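Local structure of CS6 fimbrial subunit B, CS6 fimbrial subunit A (Escherichia coli, 4B9G) at residues Tyr125-Ala131 and Val156-Ser161. The protein is a pilin subunit of the CS6 colonization factor, which probably serves adhesion of enterotoxigenic bacteria, here engineered with a donor strand from CssA. Residues are numbered along the deposited sequence; the frame is centred on the assembly and turned at random.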
loop_
_atom_site.group_PDB
_atom_site.type_symbol
_atom_site.label_atom_id
_atom_site.label_comp_id
_atom_site.label_asym_id
_atom_site.label_seq_id
_atom_site.Cartn_x
_atom_site.Cartn_y
_atom_site.Cartn_z
ATOM N N TYR A 125 -20.541 6.445 2.205
ATOM C CA TYR A 125 -19.467 7.007 3.009
ATOM C C TYR A 125 -19.700 8.479 3.345
ATOM O O TYR A 125 -20.174 9.258 2.511
ATOM C CB TYR A 125 -18.139 6.901 2.253
ATOM C CG TYR A 125 -17.596 5.501 2.128
ATOM C CD1 TYR A 125 -17.098 4.838 3.240
ATOM C CD2 TYR A 125 -17.550 4.861 0.903
ATOM C CE1 TYR A 125 -16.587 3.556 3.138
ATOM C CE2 TYR A 125 -17.048 3.575 0.784
ATOM C CZ TYR A 125 -16.568 2.938 1.907
ATOM O OH TYR A 125 -16.059 1.662 1.799
ATOM N N SER A 126 -19.333 8.858 4.554
ATOM C CA SER A 126 -19.321 10.257 4.939
ATOM C C SER A 126 -18.130 11.009 4.318
ATOM O O SER A 126 -17.041 10.458 4.125
ATOM C CB SER A 126 -19.240 10.387 6.456
ATOM O OG SER A 126 -20.392 9.883 7.096
ATOM N N SER A 127 -18.329 12.290 4.025
ATOM C CA SER A 127 -17.217 13.157 3.661
ATOM C C SER A 127 -16.141 13.128 4.747
ATOM O O SER A 127 -16.469 13.190 5.932
ATOM C CB SER A 127 -17.699 14.600 3.504
ATOM O OG SER A 127 -18.617 14.762 2.441
ATOM N N GLY A 128 -14.866 13.110 4.352
ATOM C CA GLY A 128 -13.767 13.175 5.298
ATOM C C GLY A 128 -12.547 12.423 4.798
ATOM O O GLY A 128 -12.498 11.939 3.652
ATOM N N THR A 129 -11.547 12.350 5.668
ATOM C CA THR A 129 -10.319 11.624 5.387
ATOM C C THR A 129 -10.400 10.198 5.924
ATOM O O THR A 129 -10.865 9.983 7.051
ATOM C CB THR A 129 -9.132 12.356 6.026
ATOM O OG1 THR A 129 -9.050 13.668 5.458
ATOM C CG2 THR A 129 -7.829 11.620 5.805
ATOM N N TYR A 130 -9.903 9.256 5.121
ATOM C CA TYR A 130 -9.844 7.835 5.446
ATOM C C TYR A 130 -8.356 7.479 5.474
ATOM O O TYR A 130 -7.682 7.634 4.456
ATOM C CB TYR A 130 -10.622 7.014 4.380
ATOM C CG TYR A 130 -12.105 7.272 4.456
ATOM C CD1 TYR A 130 -12.652 8.464 3.983
ATOM C CD2 TYR A 130 -12.962 6.320 4.996
ATOM C CE1 TYR A 130 -14.003 8.726 4.103
ATOM C CE2 TYR A 130 -14.327 6.574 5.109
ATOM C CZ TYR A 130 -14.848 7.773 4.676
ATOM O OH TYR A 130 -16.196 7.991 4.855
ATOM N N ALA A 131 -7.850 7.050 6.628
ATOM C CA ALA A 131 -6.409 6.939 6.837
ATOM C C ALA A 131 -6.000 5.566 7.346
ATOM O O ALA A 131 -6.786 4.817 7.919
ATOM C CB ALA A 131 -5.945 8.003 7.825
ATOM N N VAL A 156 -0.827 6.794 5.198
ATOM C CA VAL A 156 -1.475 6.845 3.897
ATOM C C VAL A 156 -2.926 7.305 4.086
ATOM O O VAL A 156 -3.499 7.127 5.167
ATOM C CB VAL A 156 -1.410 5.456 3.186
ATOM C CG1 VAL A 156 0.017 5.051 2.921
ATOM C CG2 VAL A 156 -2.136 4.388 3.977
ATOM N N SER A 157 -3.521 7.854 3.027
ATOM C CA SER A 157 -4.902 8.325 3.100
ATOM C C SER A 157 -5.536 8.438 1.732
ATOM O O SER A 157 -4.854 8.447 0.696
ATOM C CB SER A 157 -4.988 9.694 3.797
ATOM O OG SER A 157 -4.420 10.718 3.005
ATOM N N THR A 158 -6.860 8.531 1.772
ATOM C CA THR A 158 -7.690 8.974 0.666
ATOM C C THR A 158 -8.727 9.922 1.288
ATOM O O THR A 158 -8.907 9.955 2.514
ATOM C CB THR A 158 -8.349 7.765 -0.052
ATOM O OG1 THR A 158 -9.029 8.170 -1.245
ATOM C CG2 THR A 158 -9.351 7.058 0.828
ATOM N N THR A 159 -9.409 10.696 0.452
ATOM C CA THR A 159 -10.416 11.621 0.953
ATOM C C THR A 159 -11.677 11.551 0.086
ATOM O O THR A 159 -11.637 11.237 -1.125
ATOM C CB THR A 159 -9.884 13.016 0.959
ATOM O OG1 THR A 159 -8.816 13.269 1.869
ATOM C CG2 THR A 159 -9.893 13.647 -0.287
ATOM N N ILE A 160 -12.808 11.850 0.717
ATOM C CA ILE A 160 -14.047 12.159 0.014
ATOM C C ILE A 160 -14.385 13.594 0.409
ATOM O O ILE A 160 -14.459 13.911 1.612
ATOM C CB ILE A 160 -15.196 11.220 0.413
ATOM C CG1 ILE A 160 -14.837 9.772 0.054
ATOM C CG2 ILE A 160 -16.500 11.650 -0.259
ATOM C CD1 ILE A 160 -15.870 8.773 0.536
ATOM N N SER A 161 -14.581 14.469 -0.569
ATOM C CA SER A 161 -14.813 15.874 -0.264
ATOM C C SER A 161 -16.125 16.115 0.482
ATOM O O SER A 161 -17.058 15.294 0.368
ATOM C CB SER A 161 -14.808 16.698 -1.530
ATOM O OG SER A 161 -15.785 16.229 -2.419
ATOM O OXT SER A 161 -16.217 17.146 1.196
#
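Backbone hydrogen bonds pair Gly128-Ala131, from the CssB part of this engineered fusion, with Ser157-Ile160 of the appended CssA donor strand in an antiparallel ladder. Gly128 and Ile160 bond both ways, as do Tyr130 and Thr158; Tyr130 N to Thr158 O (2.9 Å) is nearly straight at 176°. Between them, Thr129 faces Thr159 as a non-hydrogen-bonded pair. Glycine suits position 128 because, at its phi of 149°, a CB would press on the carbonyl oxygen of Ser127.

Apolar contacts gather on the inner face. Ile160 CG1 lies beside its own backbone N (chi1 -61°) and its chain runs on extended, carrying CD1 to Tyr125 CB at 3.4 Å and Tyr130 CE1 at 4.0 Å. Thr158 lays its methyl CG2 against Tyr130 CB (3.8 Å), while its hydroxyl bonds to Val26 O. Met80 adds to this cluster.

Tyr130 OH reaches an in-plane lone pair of Ser126 O (2.7 Å), anchoring the buried ring to the loop before its strand; Asn72 also bonds this hydroxyl. At the edge, Ser127 OG donates to the C-terminal carboxylate at Ser161 O (2.6 Å).

On the other face, small or hydroxylated Thr129, Ala131, Ser157 and Thr159 tolerate partial exposure. Main-chain pairing and a buried isoleucine-tyrosine cluster seat the donor strand that complements CssB, engineered into one chain; between antiparallel 128-142 and parallel 21-28 (Thr159 bonds Tyr28), it completes the fold.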